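PDB 2HQY: phosphatidylglycerol lysyltransferase C-terminal domain-containing protein from Bacteroides thetaiotaomicron, which is of unknown function but binds coenzyme A and is probably an acetyltransferase-like acyl- or aminoacyl-transfer protein. Local coordinates for residues M224-N227 with H228-G232; G271-G274 with L275-K279. All coordinates share one frame; numbering follows the deposited sequence.

Contact 1: M224-N227 with H228-G232; sequences MPIN and HETFG
Met224 and Gly232 pair across an antiparallel beta hairpin, Gly232 N bonding to Met224 O (2.8 Å), and the ladder runs on to a type I turn from Asn227 to Thr230. A classic beta bulge leads into the turn and shares Asn227 with it: Ile226 and Asn227 both face Thr230, whose carbonyl O accepts from Ile226 N at 2.8 Å and, more loosely, from Asn227 N at 3.3 Å. The side chain of Asn227 then holds the turn from within. Its CG sits between the backbone N and the carbonyl carbon (chi1 79°), which folds the amide back over the turn. There OD1 takes two bonds from opposite faces of the amide plane, one from Thr230 OG1 (2.9 Å) and one from Glu229 N (3.1 Å), while ND2 donates to a water that in turn donates to Glu229 OE2. With an alanine here, Thr230 OG1 and Glu229 N would probably lose their shared acceptor, and the water its link to the turn. Farther along, the Phe231 ring lays one face over the Met224 backbone, CZ lying 3.5 Å from Met224 CA, and its CE1 meets Pro225 CD at 3.8 Å. On the side of the hairpin that Thr230 faces, Ile226 CD1 packs 3.6 Å from Gly232 CA, in the space a side chain at this glycine would need. Strand 263-265 continues the sheet beyond 230-232, with backbone bonds from Phe231 to Tyr263 and Asn265, and Asn227 ND2 and His228 ND1 tie the turn to the carbonyls of Ser22 and Met20.

Contact 2: G271-G274 with L275-K279; sequences GIEG and LRKAK. With COA (coenzyme A), chain C.
Ile272 and Leu275 meet through their branch ends, CD1 of the first 4.0 Å from CD2 of the second, and both also touch coenzyme A. Ile272 CD1 approaches the adenine at N7A (3.4 Å). Ile272 CG2, anti to the backbone N with CG1 at chi1 -60°, is directed instead to the diphosphate oxygen O1A of coenzyme A at 3.6 Å. Leu275 uses its other methyl, CD1, against the ribose hydroxyl O2B at 3.8 Å. The backbone bonds are those of a helix start: Ile272 stands at the N-cap, and its carbonyl O receives Arg276 N at 2.9 Å. Glu273 O and Gly274 O accept from Lys277 N and Ala278 N in the same i-to-i+4 pattern. Among the charged groups, Glu273 OE1 and Lys277 NZ remain 4.4 Å apart, too far for a salt bridge. Arg276 bends at chi3 (-66°) to bring NH2 within 3.6 Å of Gly271 CA, while its NE makes a salt bridge to Asp269. The chemistry thus divides: apolar methyls press against the nucleotide, and the first turn of the helix, with its N-terminal end near the diphosphate, would probably favour that negative charge.

Contact 1 closes before contact 2 opens along the chain, and the two do not touch: their centres are about 23 Å apart and their nearest atoms about 10 Å. Only 271-279 borders the coenzyme A pocket, where Ile272 and Leu275 stand with residues such as Trp175 and Tyr246, both hydrogen-bonded to the ligand. The side chain of Leu275 is about 8 Å from those of Tyr246 and Glu190. The turn at 224-232 lies away from that site, though its second strand, 230-238, leads on to Ala238, itself a pocket residue. Strand 263-265, paired with 230-238, comes shortly before helix 273-281 and thus connects the two regions.

Contact 1: M224-N227 with H228-G232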
loop_
_atom_site.group_PDB
_atom_site.type_symbol
_atom_site.label_atom_id
_atom_site.label_comp_id
_atom_site.label_asym_id
_atom_site.label_seq_id
_atom_site.Cartn_x
_atom_site.Cartn_y
_atom_site.Cartn_z
ATOM N N MET A 224 8.175 16.381 9.470
ATOM C CA MET A 224 7.086 17.104 10.120
ATOM C C MET A 224 7.084 16.799 11.604
ATOM O O MET A 224 7.823 15.931 12.063
ATOM C CB MET A 224 5.710 16.739 9.469
ATOM C CG MET A 224 5.187 15.247 9.657
ATOM S SD MET A 224 3.589 14.937 8.835
ATOM C CE MET A 224 2.473 15.914 9.876
ATOM N N PRO A 225 6.234 17.490 12.378
ATOM C CA PRO A 225 6.185 17.206 13.820
ATOM C C PRO A 225 5.778 15.756 14.128
ATOM O O PRO A 225 4.968 15.153 13.391
ATOM C CB PRO A 225 5.102 18.191 14.326
ATOM C CG PRO A 225 5.185 19.322 13.330
ATOM C CD PRO A 225 5.323 18.585 12.017
ATOM N N ILE A 226 6.355 15.208 15.204
ATOM C CA ILE A 226 5.960 13.907 15.766
ATOM C C ILE A 226 5.078 14.154 16.992
ATOM O O ILE A 226 4.020 13.545 17.150
ATOM C CB ILE A 226 7.182 13.057 16.167
ATOM C CG1 ILE A 226 7.937 12.589 14.913
ATOM C CG2 ILE A 226 6.738 11.806 17.009
ATOM C CD1 ILE A 226 9.465 12.309 15.205
ATOM N N ASN A 227 5.535 15.038 17.870
ATOM C CA ASN A 227 4.668 15.508 18.949
ATOM C C ASN A 227 4.912 16.994 19.175
ATOM O O ASN A 227 5.637 17.634 18.394
ATOM C CB ASN A 227 4.788 14.644 20.230
ATOM C CG ASN A 227 6.028 14.967 21.082
ATOM O OD1 ASN A 227 6.923 15.706 20.669
ATOM N ND2 ASN A 227 6.037 14.461 22.312
ATOM N N HIS A 228 4.321 17.548 20.222
ATOM C CA HIS A 228 4.362 18.982 20.476
ATOM C C HIS A 228 5.767 19.574 20.582
ATOM O O HIS A 228 5.952 20.707 20.300
ATOM C CB HIS A 228 3.536 19.336 21.689
ATOM C CG HIS A 228 4.121 18.840 22.956
ATOM N ND1 HIS A 228 3.887 17.583 23.434
ATOM C CD2 HIS A 228 4.966 19.413 23.822
ATOM C CE1 HIS A 228 4.558 17.398 24.542
ATOM N NE2 HIS A 228 5.217 18.499 24.803
ATOM N N GLU A 229 6.743 18.778 20.974
ATOM C CA GLU A 229 8.126 19.212 21.117
ATOM C C GLU A 229 9.207 18.447 20.312
ATOM O O GLU A 229 10.372 18.601 20.556
ATOM C CB GLU A 229 8.542 19.234 22.585
ATOM C CG GLU A 229 8.486 17.910 23.247
ATOM C CD GLU A 229 8.949 17.915 24.687
ATOM O OE1 GLU A 229 9.188 18.973 25.222
ATOM O OE2 GLU A 229 9.072 16.866 25.265
ATOM N N THR A 230 8.778 17.637 19.363
ATOM C CA THR A 230 9.690 16.795 18.582
ATOM C C THR A 230 9.319 16.891 17.104
ATOM O O THR A 230 8.175 16.652 16.727
ATOM C CB THR A 230 9.654 15.303 19.027
ATOM O OG1 THR A 230 9.729 15.219 20.465
ATOM C CG2 THR A 230 10.784 14.495 18.380
ATOM N N PHE A 231 10.291 17.291 16.296
ATOM C CA PHE A 231 10.120 17.339 14.837
ATOM C C PHE A 231 10.899 16.161 14.255
ATOM O O PHE A 231 12.042 15.920 14.666
ATOM C CB PHE A 231 10.691 18.654 14.321
ATOM C CG PHE A 231 10.295 18.970 12.901
ATOM C CD1 PHE A 231 9.168 19.743 12.643
ATOM C CD2 PHE A 231 11.024 18.462 11.829
ATOM C CE1 PHE A 231 8.786 20.053 11.322
ATOM C CE2 PHE A 231 10.655 18.752 10.499
ATOM C CZ PHE A 231 9.523 19.545 10.255
ATOM N N GLY A 232 10.336 15.466 13.273
ATOM C CA GLY A 232 11.020 14.315 12.687
ATOM C C GLY A 232 11.520 14.693 11.306
ATOM O O GLY A 232 10.775 15.242 10.496
HETATM O O HOH W 1 7.888 14.659 24.417
#

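Contact 2: G271-G274 with L275-K279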
loop_
_atom_site.group_PDB
_atom_site.type_symbol
_atom_site.label_atom_id
_atom_site.label_comp_id
_atom_site.label_asym_id
_atom_site.label_seq_id
_atom_site.Cartn_x
_atom_site.Cartn_y
_atom_site.Cartn_z
ATOM N N GLY A 271 21.231 -0.621 11.563
ATOM C CA GLY A 271 22.396 -1.481 11.714
ATOM C C GLY A 271 23.452 -1.315 10.626
ATOM O O GLY A 271 24.383 -2.138 10.529
ATOM N N ILE A 272 23.320 -0.258 9.815
ATOM C CA ILE A 272 24.281 0.059 8.753
ATOM C C ILE A 272 25.417 0.891 9.355
ATOM O O ILE A 272 25.186 1.967 9.892
ATOM C CB ILE A 272 23.619 0.819 7.580
ATOM C CG1 ILE A 272 22.500 -0.028 6.968
ATOM C CG2 ILE A 272 24.676 1.186 6.525
ATOM C CD1 ILE A 272 21.507 0.761 6.162
ATOM N N GLU A 273 26.640 0.366 9.280
ATOM C CA GLU A 273 27.800 0.953 9.967
ATOM C C GLU A 273 28.040 2.424 9.574
ATOM O O GLU A 273 28.249 3.274 10.443
ATOM C CB GLU A 273 29.051 0.087 9.741
ATOM C CG GLU A 273 29.794 0.420 8.455
ATOM C CD GLU A 273 31.067 -0.405 8.241
ATOM O OE1 GLU A 273 31.817 -0.647 9.214
ATOM O OE2 GLU A 273 31.312 -0.794 7.076
ATOM N N GLY A 274 27.952 2.727 8.277
ATOM C CA GLY A 274 28.132 4.091 7.768
ATOM C C GLY A 274 27.115 5.064 8.319
ATOM O O GLY A 274 27.466 6.164 8.754
ATOM N N LEU A 275 25.855 4.646 8.310
ATOM C CA LEU A 275 24.742 5.441 8.801
ATOM C C LEU A 275 24.868 5.659 10.311
ATOM O O LEU A 275 24.577 6.747 10.814
ATOM C CB LEU A 275 23.438 4.717 8.486
ATOM C CG LEU A 275 22.113 5.441 8.212
ATOM C CD1 LEU A 275 22.243 6.631 7.252
ATOM C CD2 LEU A 275 21.118 4.429 7.655
ATOM N N ARG A 276 25.286 4.614 11.022
ATOM C CA ARG A 276 25.442 4.700 12.476
ATOM C C ARG A 276 26.504 5.724 12.851
ATOM O O ARG A 276 26.287 6.533 13.746
ATOM C CB ARG A 276 25.795 3.330 13.052
ATOM C CG ARG A 276 26.135 3.305 14.557
ATOM C CD ARG A 276 26.125 1.812 15.047
ATOM N NE ARG A 276 24.760 1.273 14.951
ATOM C CZ ARG A 276 24.400 0.009 15.162
ATOM N NH1 ARG A 276 25.297 -0.916 15.489
ATOM N NH2 ARG A 276 23.129 -0.337 15.036
ATOM N N LYS A 277 27.673 5.652 12.202
ATOM C CA LYS A 277 28.736 6.643 12.438
ATOM C C LYS A 277 28.299 8.054 12.079
ATOM O O LYS A 277 28.576 8.981 12.835
ATOM C CB LYS A 277 30.046 6.273 11.730
ATOM C CG LYS A 277 30.834 5.168 12.482
ATOM C CD LYS A 277 32.111 4.806 11.760
ATOM C CE LYS A 277 31.825 3.995 10.499
ATOM N NZ LYS A 277 33.102 3.524 9.893
ATOM N N ALA A 278 27.594 8.214 10.953
ATOM C CA ALA A 278 27.040 9.502 10.557
ATOM C C ALA A 278 26.103 10.089 11.636
ATOM O O ALA A 278 26.242 11.244 12.031
ATOM C CB ALA A 278 26.318 9.369 9.204
ATOM N N LYS A 279 25.157 9.275 12.114
ATOM C CA LYS A 279 24.165 9.746 13.076
ATOM C C LYS A 279 24.794 9.991 14.464
ATOM O O LYS A 279 24.453 10.972 15.139
ATOM C CB LYS A 279 22.957 8.797 13.127
ATOM C CG LYS A 279 22.172 8.806 11.783
ATOM C CD LYS A 279 20.801 8.145 11.814
ATOM C CE LYS A 279 20.089 8.478 10.468
ATOM N NZ LYS A 279 18.831 7.741 10.146
HETATM N N1A COA C . 17.420 3.939 3.690
HETATM C C2A COA C . 17.904 5.121 3.258
HETATM N N3A COA C . 19.176 5.246 2.854
HETATM C C4A COA C . 20.012 4.168 2.869
HETATM C C5A COA C . 19.540 2.935 3.307
HETATM C C6A COA C . 18.204 2.833 3.722
HETATM N N6A COA C . 17.668 1.665 4.158
HETATM N N7A COA C . 20.582 2.069 3.209
HETATM C C8A COA C . 21.656 2.740 2.721
HETATM N N9A COA C . 21.309 4.023 2.541
HETATM C C1B COA C . 22.147 5.110 1.960
HETATM C C2B COA C . 23.322 5.708 2.725
HETATM O O2B COA C . 22.902 6.816 3.519
HETATM C C3B COA C . 24.168 6.207 1.563
HETATM O O3B COA C . 23.689 7.465 1.076
HETATM P P3B COA C . 24.667 8.481 0.294
HETATM O O7A COA C . 25.487 9.087 1.431
HETATM O O8A COA C . 23.735 9.424 -0.456
HETATM O O9A COA C . 25.520 7.646 -0.636
HETATM C C4B COA C . 23.963 5.193 0.449
HETATM O O4B COA C . 22.686 4.604 0.719
HETATM C C5B COA C . 25.071 4.133 0.410
HETATM O O5B COA C . 25.692 4.059 1.703
HETATM P P1A COA C . 26.166 2.704 2.463
HETATM O O1A COA C . 26.267 3.026 3.939
HETATM O O2A COA C . 25.334 1.507 2.023
HETATM O O3A COA C . 27.673 2.573 1.891
HETATM O O4A COA C . 29.396 2.335 0.051
HETATM O O5A COA C . 26.916 1.602 -0.370
#